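Local coordinates for protein 3',5'-cyclic-nucleotide phosphodiesterase 1 (Saccharomyces cerevisiae, PDB 4OJV) that belongs to the class-II phosphodiesterases of the metallo-hydrolase/oxidoreductase clan, with a metallo-beta-lactamase-like fold that carries a pair of neighbouring zinc ions, at residues A[9-14]-A[359-364]; A[77-82]-A[333-338]; A[209-214]-A[225-230]; A[279-284]-A[324-329]. One frame throughout, in Å; residues are numbered along the deposited sequence.

Contact 1. Residues A[9-14]-A[359-364]; sequences LGANGG and SIALEG
Ala11 and Glu363 form the one hydrogen bond between residues 9-14 and 359-364: Ala11 N donates to Glu363 OE2 at 2.8 Å. The donor stands above the carboxylate plane, 46° out of it. The Glu363 side chain, with CG beside its own backbone N, bends at chi2 (87°), which brings OE2 to Ala11 N and lays the acid along the opposite backbone. Asn12 N is also near Glu363 OE2, but its angle is too poor for a bond. Within the loop, Asn12 OD1 accepts from Gly14 N at 2.9 Å, closing an Asx turn.

The remaining contacts are van der Waals packing. The methyl groups of Ala11 and Ala361 face each other, CB to CB 3.8 Å, and Ala11 CB also rests 3.7 Å from Ala361 O. Glu363 CG fits against Gly10 CA at 3.6 Å. The same methylene lies 3.6 Å from Leu9 O, a buried carbonyl with no polar partner in the model.

Leu9 and Gly10 form a classic beta bulge opposite Cys22, where the chain leaves strand 4-8, and Leu9 packs on helix 44-53. On the other segment, Ala361 touches strand 321-325 and Ile360 touches helix 336-350. Residues 361-364 carry the chain from strand 357-360 of one sheet to strand 365-368 of the other.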
loop_
_atom_site.group_PDB
_atom_site.type_symbol
_atom_site.label_atom_id
_atom_site.label_comp_id
_atom_site.label_asym_id
_atom_site.label_seq_id
_atom_site.Cartn_x
_atom_site.Cartn_y
_atom_site.Cartn_z
ATOM N N LEU A 9 1.775 -11.951 -5.940
ATOM C CA LEU A 9 0.842 -10.977 -5.374
ATOM C C LEU A 9 1.166 -9.572 -5.830
ATOM O O LEU A 9 0.263 -8.771 -6.080
ATOM C CB LEU A 9 0.788 -11.045 -3.847
ATOM C CG LEU A 9 0.252 -12.341 -3.253
ATOM C CD1 LEU A 9 0.080 -12.198 -1.754
ATOM C CD2 LEU A 9 -1.063 -12.783 -3.890
ATOM N N GLY A 10 2.455 -9.266 -5.931
ATOM C CA GLY A 10 2.873 -7.942 -6.352
ATOM C C GLY A 10 4.223 -7.995 -7.020
ATOM O O GLY A 10 5.150 -8.660 -6.534
ATOM N N ALA A 11 4.330 -7.315 -8.158
ATOM C CA ALA A 11 5.581 -7.245 -8.901
ATOM C C ALA A 11 5.870 -5.821 -9.375
ATOM O O ALA A 11 6.700 -5.615 -10.245
ATOM C CB ALA A 11 5.561 -8.213 -10.079
ATOM N N ASN A 12 5.187 -4.848 -8.780
ATOM C CA ASN A 12 5.314 -3.438 -9.140
ATOM C C ASN A 12 6.515 -2.815 -8.432
ATOM O O ASN A 12 6.638 -2.931 -7.215
ATOM C CB ASN A 12 4.006 -2.761 -8.728
ATOM C CG ASN A 12 4.009 -1.260 -8.891
ATOM O OD1 ASN A 12 4.785 -0.689 -9.641
ATOM N ND2 ASN A 12 3.119 -0.613 -8.162
ATOM N N GLY A 13 7.400 -2.151 -9.174
ATOM C CA GLY A 13 8.553 -1.470 -8.588
ATOM C C GLY A 13 8.300 -0.064 -8.081
ATOM O O GLY A 13 9.206 0.534 -7.515
ATOM N N GLY A 14 7.083 0.447 -8.261
ATOM C CA GLY A 14 6.751 1.836 -7.939
ATOM C C GLY A 14 6.862 2.707 -9.180
ATOM O O GLY A 14 7.326 2.255 -10.226
ATOM N N SER A 359 10.412 -14.038 -18.869
ATOM C CA SER A 359 9.025 -13.627 -18.706
ATOM C C SER A 359 8.977 -12.493 -17.698
ATOM O O SER A 359 9.831 -12.402 -16.817
ATOM C CB SER A 359 8.171 -14.784 -18.166
ATOM O OG SER A 359 8.187 -15.899 -19.036
ATOM N N ILE A 360 7.965 -11.642 -17.806
ATOM C CA ILE A 360 7.702 -10.636 -16.778
ATOM C C ILE A 360 6.742 -11.246 -15.764
ATOM O O ILE A 360 5.761 -11.881 -16.148
ATOM C CB ILE A 360 7.068 -9.352 -17.381
ATOM C CG1 ILE A 360 7.911 -8.788 -18.543
ATOM C CG2 ILE A 360 6.820 -8.304 -16.301
ATOM C CD1 ILE A 360 9.306 -8.323 -18.186
ATOM N N ALA A 361 7.019 -11.041 -14.473
ATOM C CA ALA A 361 6.107 -11.440 -13.397
ATOM C C ALA A 361 4.814 -10.645 -13.466
ATOM O O ALA A 361 4.848 -9.418 -13.528
ATOM C CB ALA A 361 6.751 -11.228 -12.035
ATOM N N LEU A 362 3.684 -11.348 -13.455
ATOM C CA LEU A 362 2.367 -10.723 -13.543
ATOM C C LEU A 362 1.537 -11.008 -12.312
ATOM O O LEU A 362 1.252 -12.169 -11.993
ATOM C CB LEU A 362 1.612 -11.211 -14.780
ATOM C CG LEU A 362 2.206 -10.889 -16.154
ATOM C CD1 LEU A 362 1.426 -11.597 -17.256
ATOM C CD2 LEU A 362 2.246 -9.387 -16.388
ATOM N N GLU A 363 1.140 -9.940 -11.632
ATOM C CA GLU A 363 0.299 -10.047 -10.456
ATOM C C GLU A 363 -0.966 -10.824 -10.762
ATOM O O GLU A 363 -1.484 -10.775 -11.888
ATOM C CB GLU A 363 -0.100 -8.656 -9.980
ATOM C CG GLU A 363 1.055 -7.818 -9.499
ATOM C CD GLU A 363 1.780 -7.016 -10.565
ATOM O OE1 GLU A 363 1.597 -7.192 -11.828
ATOM O OE2 GLU A 363 2.567 -6.179 -10.069
ATOM N N GLY A 364 -1.459 -11.548 -9.765
ATOM C CA GLY A 364 -2.722 -12.258 -9.915
ATOM C C GLY A 364 -2.580 -13.566 -10.669
ATOM O O GLY A 364 -3.578 -14.120 -11.129
#

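Contact 2. Residues A[77-82]-A[333-338]; sequences EFFIDS and KRDPRL
Phe79 and Leu338 make the main apolar contact between the loop 77-82 and the start of helix 336-350. Leu338 CD2 stands over one face of the ring, 3.8 Å from the centroid of Phe79 and 20° off the ring normal, a CH-pi contact. The same methyl also reaches back to Phe78, 4.0 Å from Phe78 CB, so it touches two consecutive residues of the loop.

Polar groups meet the same ring from other directions. Phe79 CE2 lies over a face of the Arg337 guanidinium, 3.6 Å from Arg337 NH2, with the two planes inclined at 53°. Asp335 OD2 comes to the ring edge in its plane, 3.8 Å from Phe79 CE2.

Asp335 and Arg337 are themselves paired side-on. Arg337 NE meets Asp335 OD1 at 3.0 Å and Arg337 NH2 meets Asp335 OD2 at 2.8 Å; both carboxylate oxygens use their syn lone pairs and lie almost in the guanidinium plane. A turn at chi3 (-61°) brings the arginine back towards the acid. Asp335 is also the N-cap: its OD1 accepts from Arg337 N at 3.0 Å. Ser67 OG bonds to OD2, and Pro66 O receives Arg337 NH2.

One carboxylate thus caps the helix and holds the guanidinium in place, with CE2 of the tilted Phe79 ring over one of its faces. The negative charge of Asp335 is probably balanced by Arg337 and eased by the helix N-terminus.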
loop_
_atom_site.group_PDB
_atom_site.type_symbol
_atom_site.label_atom_id
_atom_site.label_comp_id
_atom_site.label_asym_id
_atom_site.label_seq_id
_atom_site.Cartn_x
_atom_site.Cartn_y
_atom_site.Cartn_z
ATOM N N GLU A 77 -0.099 -12.971 -23.121
ATOM C CA GLU A 77 0.997 -13.660 -23.787
ATOM C C GLU A 77 2.122 -12.727 -24.231
ATOM O O GLU A 77 3.257 -13.165 -24.413
ATOM C CB GLU A 77 0.491 -14.533 -24.952
ATOM C CG GLU A 77 -0.147 -13.781 -26.117
ATOM C CD GLU A 77 -1.647 -13.572 -25.976
ATOM O OE1 GLU A 77 -2.212 -13.662 -24.865
ATOM O OE2 GLU A 77 -2.285 -13.311 -27.017
ATOM N N PHE A 78 1.820 -11.433 -24.360
ATOM C CA PHE A 78 2.837 -10.454 -24.732
ATOM C C PHE A 78 3.941 -10.319 -23.675
ATOM O O PHE A 78 5.046 -9.873 -23.985
ATOM C CB PHE A 78 2.222 -9.069 -24.976
ATOM C CG PHE A 78 1.311 -8.976 -26.191
ATOM C CD1 PHE A 78 1.160 -10.027 -27.107
ATOM C CD2 PHE A 78 0.607 -7.800 -26.422
ATOM C CE1 PHE A 78 0.317 -9.895 -28.210
ATOM C CE2 PHE A 78 -0.230 -7.664 -27.525
ATOM C CZ PHE A 78 -0.374 -8.714 -28.412
ATOM N N PHE A 79 3.640 -10.697 -22.432
ATOM C CA PHE A 79 4.542 -10.448 -21.302
ATOM C C PHE A 79 5.374 -11.657 -20.905
ATOM O O PHE A 79 6.226 -11.550 -20.019
ATOM C CB PHE A 79 3.743 -9.985 -20.076
ATOM C CG PHE A 79 3.026 -8.687 -20.277
ATOM C CD1 PHE A 79 1.746 -8.660 -20.820
ATOM C CD2 PHE A 79 3.631 -7.484 -19.935
ATOM C CE1 PHE A 79 1.090 -7.454 -21.019
ATOM C CE2 PHE A 79 2.979 -6.276 -20.123
ATOM C CZ PHE A 79 1.700 -6.265 -20.660
ATOM N N ILE A 80 5.107 -12.812 -21.509
ATOM C CA ILE A 80 5.670 -14.066 -21.021
ATOM C C ILE A 80 6.309 -14.896 -22.131
ATOM O O ILE A 80 5.978 -14.752 -23.315
ATOM C CB ILE A 80 4.619 -14.904 -20.239
ATOM C CG1 ILE A 80 3.453 -15.321 -21.152
ATOM C CG2 ILE A 80 4.125 -14.138 -19.008
ATOM C CD1 ILE A 80 2.421 -16.218 -20.491
ATOM N N ASP A 81 7.229 -15.765 -21.740
ATOM C CA ASP A 81 7.773 -16.773 -22.635
ATOM C C ASP A 81 6.658 -17.772 -22.944
ATOM O O ASP A 81 5.874 -18.134 -22.062
ATOM C CB ASP A 81 8.941 -17.476 -21.955
ATOM C CG ASP A 81 9.589 -18.495 -22.840
ATOM O OD1 ASP A 81 10.399 -18.089 -23.693
ATOM O OD2 ASP A 81 9.282 -19.690 -22.665
ATOM N N SER A 82 6.602 -18.238 -24.191
ATOM C CA SER A 82 5.516 -19.115 -24.633
ATOM C C SER A 82 5.463 -20.468 -23.919
ATOM O O SER A 82 4.432 -21.141 -23.950
ATOM C CB SER A 82 5.588 -19.338 -26.144
ATOM O OG SER A 82 6.762 -20.050 -26.474
ATOM N N LYS A 333 5.501 6.182 -23.599
ATOM C CA LYS A 333 4.424 5.799 -24.500
ATOM C C LYS A 333 4.107 4.311 -24.401
ATOM O O LYS A 333 2.949 3.917 -24.504
ATOM C CB LYS A 333 4.756 6.179 -25.945
ATOM C CG LYS A 333 4.790 7.680 -26.198
ATOM C CD LYS A 333 5.067 8.000 -27.659
ATOM C CE LYS A 333 5.020 9.499 -27.909
ATOM N NZ LYS A 333 5.229 9.834 -29.344
ATOM N N ARG A 334 5.137 3.494 -24.182
ATOM C CA ARG A 334 4.982 2.034 -24.175
ATOM C C ARG A 334 5.242 1.457 -22.789
ATOM O O ARG A 334 6.113 1.926 -22.054
ATOM C CB ARG A 334 5.925 1.402 -25.203
ATOM C CG ARG A 334 5.749 -0.095 -25.448
ATOM C CD ARG A 334 6.043 -0.449 -26.902
ATOM N NE ARG A 334 5.759 -1.854 -27.208
ATOM C CZ ARG A 334 6.659 -2.824 -27.216
ATOM N NH1 ARG A 334 7.930 -2.563 -26.932
ATOM N NH2 ARG A 334 6.281 -4.062 -27.513
ATOM N N ASP A 335 4.473 0.429 -22.456
ATOM C CA ASP A 335 4.613 -0.287 -21.192
ATOM C C ASP A 335 6.070 -0.723 -21.019
ATOM O O ASP A 335 6.605 -1.460 -21.853
ATOM C CB ASP A 335 3.665 -1.490 -21.231
ATOM C CG ASP A 335 3.490 -2.188 -19.882
ATOM O OD1 ASP A 335 4.472 -2.360 -19.126
ATOM O OD2 ASP A 335 2.338 -2.598 -19.616
ATOM N N PRO A 336 6.734 -0.265 -19.937
ATOM C CA PRO A 336 8.153 -0.589 -19.800
ATOM C C PRO A 336 8.406 -2.076 -19.606
ATOM O O PRO A 336 9.503 -2.535 -19.881
ATOM C CB PRO A 336 8.580 0.197 -18.555
ATOM C CG PRO A 336 7.322 0.406 -17.791
ATOM C CD PRO A 336 6.262 0.598 -18.840
ATOM N N ARG A 337 7.406 -2.832 -19.157
ATOM C CA ARG A 337 7.587 -4.276 -19.054
ATOM C C ARG A 337 7.817 -4.887 -20.438
ATOM O O ARG A 337 8.616 -5.813 -20.583
ATOM C CB ARG A 337 6.378 -4.920 -18.391
ATOM C CG ARG A 337 6.215 -4.488 -16.939
ATOM C CD ARG A 337 4.908 -4.956 -16.333
ATOM N NE ARG A 337 3.751 -4.420 -17.046
ATOM C CZ ARG A 337 2.500 -4.794 -16.817
ATOM N NH1 ARG A 337 2.242 -5.699 -15.874
ATOM N NH2 ARG A 337 1.511 -4.272 -17.532
ATOM N N LEU A 338 7.118 -4.363 -21.445
ATOM C CA LEU A 338 7.286 -4.844 -22.816
ATOM C C LEU A 338 8.634 -4.402 -23.374
ATOM O O LEU A 338 9.341 -5.196 -23.996
ATOM C CB LEU A 338 6.124 -4.379 -23.699
ATOM C CG LEU A 338 4.735 -4.897 -23.296
ATOM C CD1 LEU A 338 3.636 -4.288 -24.156
ATOM C CD2 LEU A 338 4.683 -6.418 -23.334
#

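Contact 3. Residues A[209-214]-A[225-230]; sequences FKVHHG and STFYIF. With ZN (zinc ion), chain D.
Val211 and Phe227 form the tight centre of this antiparallel hairpin: Val211 CG1 sits over the middle of the Phe227 ring, 3.8 Å from its centroid and only 7° off the normal. The second methyl, Val211 CG2, packs 3.7 Å from Ser225 CB. Further along the same face Phe209 CE1 meets Ile229 CD1 at 3.7 Å, and helix 256-267 closes over this side through Leu257, Phe260 and Tyr263. Two hydrogen-bonded pairs, Phe209 with Phe227 and Val211 with Ser225, each make both their backbone bonds; Phe227 N to Phe209 O is 2.8 Å. The short segments run at 138° to each other, well away from strict antiparallel.

Packing is looser at the non-hydrogen-bonded pair, Lys210 with Thr226. The partly exposed Lys210 contributes its aliphatic stem, with CG 3.7 Å from Ser225 O, while its amine forms a cation-pi contact with Tyr224. Thr226 OG1 is held by Thr127 O.

Past the last pair, His213 CB leans on Ser225 CB at 3.8 Å, and CG anti to the backbone N (chi1 174°) sends the ring to the metal. His213 NE2 binds a zinc ion at 2.1 Å, a site shared with His128, His130 and Asp244. Gly293 O accepts from the other ring nitrogen, ND1, so rotation of the imidazole is restricted: a hairpin with a largely apolar face under helix 256-267 carries a metal ligand anchored at both nitrogens.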
loop_
_atom_site.group_PDB
_atom_site.type_symbol
_atom_site.label_atom_id
_atom_site.label_comp_id
_atom_site.label_asym_id
_atom_site.label_seq_id
_atom_site.Cartn_x
_atom_site.Cartn_y
_atom_site.Cartn_z
ATOM N N PHE A 209 21.527 -14.638 0.985
ATOM C CA PHE A 209 22.778 -13.992 0.606
ATOM C C PHE A 209 22.565 -12.495 0.535
ATOM O O PHE A 209 21.576 -12.029 -0.036
ATOM C CB PHE A 209 23.236 -14.506 -0.755
ATOM C CG PHE A 209 23.690 -15.936 -0.724
ATOM C CD1 PHE A 209 22.764 -16.970 -0.808
ATOM C CD2 PHE A 209 25.042 -16.248 -0.604
ATOM C CE1 PHE A 209 23.175 -18.295 -0.760
ATOM C CE2 PHE A 209 25.458 -17.577 -0.557
ATOM C CZ PHE A 209 24.520 -18.594 -0.634
ATOM N N LYS A 210 23.508 -11.743 1.088
ATOM C CA LYS A 210 23.433 -10.298 1.052
ATOM C C LYS A 210 23.906 -9.766 -0.304
ATOM O O LYS A 210 24.865 -10.281 -0.888
ATOM C CB LYS A 210 24.273 -9.727 2.187
ATOM C CG LYS A 210 24.045 -8.257 2.469
ATOM C CD LYS A 210 24.855 -7.811 3.680
ATOM C CE LYS A 210 26.328 -7.657 3.338
ATOM N NZ LYS A 210 27.147 -7.234 4.511
ATOM N N VAL A 211 23.229 -8.733 -0.801
ATOM C CA VAL A 211 23.598 -8.063 -2.050
ATOM C C VAL A 211 23.533 -6.541 -1.850
ATOM O O VAL A 211 23.030 -6.063 -0.823
ATOM C CB VAL A 211 22.726 -8.511 -3.260
ATOM C CG1 VAL A 211 22.855 -10.008 -3.518
ATOM C CG2 VAL A 211 21.264 -8.110 -3.083
ATOM N N HIS A 212 24.045 -5.788 -2.823
ATOM C CA HIS A 212 23.991 -4.324 -2.782
ATOM C C HIS A 212 22.750 -3.761 -3.426
ATOM O O HIS A 212 22.298 -4.253 -4.464
ATOM C CB HIS A 212 25.196 -3.703 -3.475
ATOM C CG HIS A 212 26.519 -4.040 -2.843
ATOM N ND1 HIS A 212 26.894 -3.604 -1.624
ATOM C CD2 HIS A 212 27.561 -4.805 -3.325
ATOM C CE1 HIS A 212 28.132 -4.065 -1.354
ATOM N NE2 HIS A 212 28.537 -4.799 -2.394
ATOM N N HIS A 213 22.249 -2.662 -2.863
ATOM C CA HIS A 213 21.034 -1.989 -3.345
ATOM C C HIS A 213 21.164 -0.489 -3.155
ATOM O O HIS A 213 20.267 0.191 -2.659
ATOM C CB HIS A 213 19.803 -2.622 -2.667
ATOM C CG HIS A 213 18.474 -1.944 -2.958
ATOM N ND1 HIS A 213 18.165 -1.395 -4.152
ATOM C CD2 HIS A 213 17.368 -1.755 -2.145
ATOM C CE1 HIS A 213 16.922 -0.865 -4.095
ATOM N NE2 HIS A 213 16.427 -1.099 -2.877
ATOM N N GLY A 214 22.317 0.046 -3.556
ATOM C CA GLY A 214 22.526 1.489 -3.573
ATOM C C GLY A 214 23.105 2.012 -2.279
ATOM O O GLY A 214 23.676 1.263 -1.481
ATOM N N SER A 225 20.471 -5.566 0.416
ATOM C CA SER A 225 19.303 -6.357 0.108
ATOM C C SER A 225 19.677 -7.835 0.236
ATOM O O SER A 225 20.776 -8.162 0.719
ATOM C CB SER A 225 18.800 -5.976 -1.284
ATOM O OG SER A 225 17.597 -6.636 -1.639
ATOM N N THR A 226 18.771 -8.728 -0.170
ATOM C CA THR A 226 18.961 -10.160 0.038
ATOM C C THR A 226 18.457 -10.922 -1.170
ATOM O O THR A 226 17.437 -10.554 -1.759
ATOM C CB THR A 226 18.148 -10.640 1.264
ATOM O OG1 THR A 226 18.294 -9.714 2.347
ATOM C CG2 THR A 226 18.564 -12.040 1.731
ATOM N N PHE A 227 19.184 -11.980 -1.526
ATOM C CA PHE A 227 18.703 -13.016 -2.433
ATOM C C PHE A 227 18.422 -14.257 -1.588
ATOM O O PHE A 227 19.227 -14.620 -0.717
ATOM C CB PHE A 227 19.793 -13.390 -3.433
ATOM C CG PHE A 227 19.980 -12.425 -4.591
ATOM C CD1 PHE A 227 19.375 -11.165 -4.655
ATOM C CD2 PHE A 227 20.825 -12.799 -5.634
ATOM C CE1 PHE A 227 19.596 -10.329 -5.745
ATOM C CE2 PHE A 227 21.052 -11.967 -6.715
ATOM C CZ PHE A 227 20.438 -10.730 -6.776
ATOM N N TYR A 228 17.288 -14.901 -1.835
ATOM C CA TYR A 228 16.948 -16.145 -1.156
ATOM C C TYR A 228 16.935 -17.317 -2.112
ATOM O O TYR A 228 16.252 -17.279 -3.138
ATOM C CB TYR A 228 15.561 -16.032 -0.529
ATOM C CG TYR A 228 15.481 -15.157 0.697
ATOM C CD1 TYR A 228 15.923 -15.618 1.933
ATOM C CD2 TYR A 228 14.935 -13.871 0.630
ATOM C CE1 TYR A 228 15.835 -14.828 3.067
ATOM C CE2 TYR A 228 14.848 -13.071 1.758
ATOM C CZ TYR A 228 15.298 -13.556 2.975
ATOM O OH TYR A 228 15.234 -12.798 4.125
ATOM N N ILE A 229 17.671 -18.368 -1.758
ATOM C CA ILE A 229 17.535 -19.663 -2.429
ATOM C C ILE A 229 16.591 -20.536 -1.612
ATOM O O ILE A 229 16.787 -20.697 -0.404
ATOM C CB ILE A 229 18.883 -20.405 -2.582
ATOM C CG1 ILE A 229 19.924 -19.497 -3.251
ATOM C CG2 ILE A 229 18.686 -21.720 -3.345
ATOM C CD1 ILE A 229 21.314 -20.095 -3.337
ATOM N N PHE A 230 15.574 -21.087 -2.268
ATOM C CA PHE A 230 14.725 -22.115 -1.664
ATOM C C PHE A 230 14.994 -23.427 -2.372
ATOM O O PHE A 230 14.876 -23.503 -3.588
ATOM C CB PHE A 230 13.238 -21.745 -1.735
ATOM C CG PHE A 230 12.890 -20.522 -0.935
ATOM C CD1 PHE A 230 12.974 -19.251 -1.503
ATOM C CD2 PHE A 230 12.533 -20.634 0.406
ATOM C CE1 PHE A 230 12.674 -18.126 -0.751
ATOM C CE2 PHE A 230 12.234 -19.508 1.162
ATOM C CZ PHE A 230 12.314 -18.256 0.578
HETATM ZN ZN ZN D . 14.336 -1.011 -2.433
HETATM O O HOH W 1 12.443 -0.915 -2.661
#

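Contact 4. Residues A[279-284]-A[324-329]; sequences ECSCPL and VTHVKS. With ZN (zinc ion), chain E; SO4 (sulfate ion), chain B.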
loop_
_atom_site.group_PDB
_atom_site.type_symbol
_atom_site.label_atom_id
_atom_site.label_comp_id
_atom_site.label_asym_id
_atom_site.label_seq_id
_atom_site.Cartn_x
_atom_site.Cartn_y
_atom_site.Cartn_z
ATOM N N GLU A 279 14.826 -8.553 -10.359
ATOM C CA GLU A 279 14.345 -7.298 -10.899
ATOM C C GLU A 279 14.972 -6.900 -12.229
ATOM O O GLU A 279 16.125 -7.245 -12.536
ATOM C CB GLU A 279 14.555 -6.154 -9.911
ATOM C CG GLU A 279 16.004 -5.741 -9.672
ATOM C CD GLU A 279 16.107 -4.252 -9.403
ATOM O OE1 GLU A 279 16.273 -3.872 -8.227
ATOM O OE2 GLU A 279 15.994 -3.468 -10.374
ATOM N N CYS A 280 14.205 -6.122 -12.985
ATOM C CA CYS A 280 14.785 -5.204 -13.949
ATOM C C CYS A 280 13.919 -3.957 -13.878
ATOM O O CYS A 280 12.940 -3.820 -14.611
ATOM C CB CYS A 280 14.838 -5.804 -15.353
ATOM S SG CYS A 280 15.899 -4.853 -16.458
ATOM N N SER A 281 14.258 -3.057 -12.959
ATOM C CA SER A 281 13.373 -1.942 -12.662
ATOM C C SER A 281 13.177 -1.002 -13.838
ATOM O O SER A 281 12.104 -0.417 -13.989
ATOM C CB SER A 281 13.897 -1.135 -11.478
ATOM O OG SER A 281 13.808 -1.845 -10.260
ATOM N N CYS A 282 14.229 -0.836 -14.640
ATOM C CA CYS A 282 14.262 0.205 -15.659
ATOM C C CYS A 282 14.655 -0.349 -17.018
ATOM O O CYS A 282 15.428 -1.318 -17.095
ATOM C CB CYS A 282 15.295 1.258 -15.291
ATOM S SG CYS A 282 15.036 2.038 -13.697
ATOM N N PRO A 283 14.155 0.277 -18.105
ATOM C CA PRO A 283 14.630 -0.041 -19.450
ATOM C C PRO A 283 16.008 0.566 -19.693
ATOM O O PRO A 283 16.538 1.292 -18.842
ATOM C CB PRO A 283 13.595 0.635 -20.349
ATOM C CG PRO A 283 13.130 1.806 -19.553
ATOM C CD PRO A 283 13.127 1.337 -18.120
ATOM N N LEU A 284 16.572 0.293 -20.867
ATOM C CA LEU A 284 17.884 0.833 -21.224
ATOM C C LEU A 284 17.945 2.361 -21.245
ATOM O O LEU A 284 18.999 2.932 -20.950
ATOM C CB LEU A 284 18.354 0.276 -22.566
ATOM C CG LEU A 284 18.758 -1.201 -22.586
ATOM C CD1 LEU A 284 18.939 -1.669 -24.022
ATOM C CD2 LEU A 284 20.020 -1.450 -21.770
ATOM N N VAL A 324 11.118 -11.680 -14.475
ATOM C CA VAL A 324 11.538 -10.304 -14.220
ATOM C C VAL A 324 10.509 -9.609 -13.346
ATOM O O VAL A 324 9.319 -9.595 -13.663
ATOM C CB VAL A 324 11.699 -9.554 -15.553
ATOM C CG1 VAL A 324 12.078 -8.099 -15.341
ATOM C CG2 VAL A 324 12.743 -10.243 -16.421
ATOM N N THR A 325 10.978 -9.035 -12.245
ATOM C CA THR A 325 10.115 -8.425 -11.245
ATOM C C THR A 325 10.411 -6.936 -11.095
ATOM O O THR A 325 11.381 -6.417 -11.649
ATOM C CB THR A 325 10.350 -9.103 -9.884
ATOM O OG1 THR A 325 11.699 -8.840 -9.479
ATOM C CG2 THR A 325 10.120 -10.615 -9.987
ATOM N N HIS A 326 9.565 -6.251 -10.328
ATOM C CA HIS A 326 9.873 -4.910 -9.820
ATOM C C HIS A 326 10.071 -3.895 -10.917
ATOM O O HIS A 326 10.848 -2.961 -10.784
ATOM C CB HIS A 326 11.108 -4.981 -8.905
ATOM C CG HIS A 326 11.228 -3.847 -7.919
ATOM N ND1 HIS A 326 11.830 -2.675 -8.223
ATOM C CD2 HIS A 326 10.868 -3.766 -6.581
ATOM C CE1 HIS A 326 11.814 -1.875 -7.148
ATOM N NE2 HIS A 326 11.239 -2.539 -6.140
ATOM N N VAL A 327 9.354 -4.051 -12.024
ATOM C CA VAL A 327 9.433 -3.051 -13.085
ATOM C C VAL A 327 8.706 -1.788 -12.620
ATOM O O VAL A 327 7.586 -1.848 -12.109
ATOM C CB VAL A 327 8.866 -3.570 -14.423
ATOM C CG1 VAL A 327 8.877 -2.473 -15.481
ATOM C CG2 VAL A 327 9.670 -4.773 -14.902
ATOM N N LYS A 328 9.363 -0.647 -12.794
ATOM C CA LYS A 328 8.790 0.627 -12.380
ATOM C C LYS A 328 7.892 1.219 -13.456
ATOM O O LYS A 328 8.108 1.005 -14.657
ATOM C CB LYS A 328 9.916 1.603 -12.048
ATOM C CG LYS A 328 10.638 1.240 -10.758
ATOM C CD LYS A 328 11.749 2.221 -10.407
ATOM C CE LYS A 328 12.428 1.897 -9.079
ATOM N NZ LYS A 328 11.554 2.013 -7.873
ATOM N N SER A 329 6.885 1.981 -13.037
ATOM C CA SER A 329 6.161 2.825 -13.994
ATOM C C SER A 329 7.081 3.932 -14.484
ATOM O O SER A 329 8.064 4.305 -13.827
ATOM C CB SER A 329 4.928 3.482 -13.376
ATOM O OG SER A 329 4.003 2.537 -12.915
HETATM ZN ZN ZN E . 11.670 -2.049 -4.137
HETATM S S SO4 B . 13.009 1.091 -4.634
HETATM O O1 SO4 B . 12.130 1.779 -3.648
HETATM O O2 SO4 B . 13.339 2.044 -5.736
HETATM O O3 SO4 B . 14.257 0.595 -3.969
HETATM O O4 SO4 B . 12.219 -0.037 -5.190
HETATM O O HOH W 2 10.629 1.088 -15.809
HETATM O O HOH W 1 12.443 -0.915 -2.661
#
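Ser281 and His326 meet at the metal-bearing edge of a metallo-beta-lactamase-like fold, where two neighbouring parallel strands, 273-279 and 321-325, run out into loops. His326 ND1 donates to Ser281 OG at 3.0 Å, the oxygen tilted 18° from the imidazole plane. Ser281 OG in turn donates to Glu279 OE2 at 2.7 Å, approaching from above the carboxylate plane, 54° out of it. Ser281 N reaches the same oxygen from the same face. The acid of Glu279 is further held by Val245, His294 and Leu295. This hydrogen-bond chain would restrict rotation of the His326 ring, whose NE2 binds a zinc ion at 2.1 Å; Asp132, His133 and Asp244 are the other protein ligands. Ser281 is thus the second-shell residue that positions His326, and Glu279 anchors Ser281 from behind.

Backbone bonds keep the segments side by side, Cys280 N to Thr325 O at 3.1 Å and Lys328 N to Ser281 O at 3.0 Å. Lys328 extends alongside Ser281 CB and bends only at chi4, bringing its NZ to a sulfate oxygen, O2, at 2.8 Å; Gly13 O takes the same amine. At the base of that side chain one water donates to Ser281 O and to Lys328 O, 2.8 Å from each.

How the contacts relate
All four contacts are mainly buried. Contacts 1, 3 and 4 reach the same mixed sheet, 1 and 4 through adjacent strands. Contact 2 is the more peripheral, its centre about 19 Å from the centre of the chain and exposed Phe78 at its margin, yet it joins contact 1 by a probable backbone bond from Ile360 N to Phe79 O and packs on contact 4 through Pro336 and Arg337. Contacts 3 and 4 each supply a histidine to a different zinc ion, one water binding both. Their chemistry follows their place: carboxylate to backbone where the chain changes sheets, ion pair with aromatic ring at the helix start, and regular pairing or a hydrogen-bond chain beside the metals.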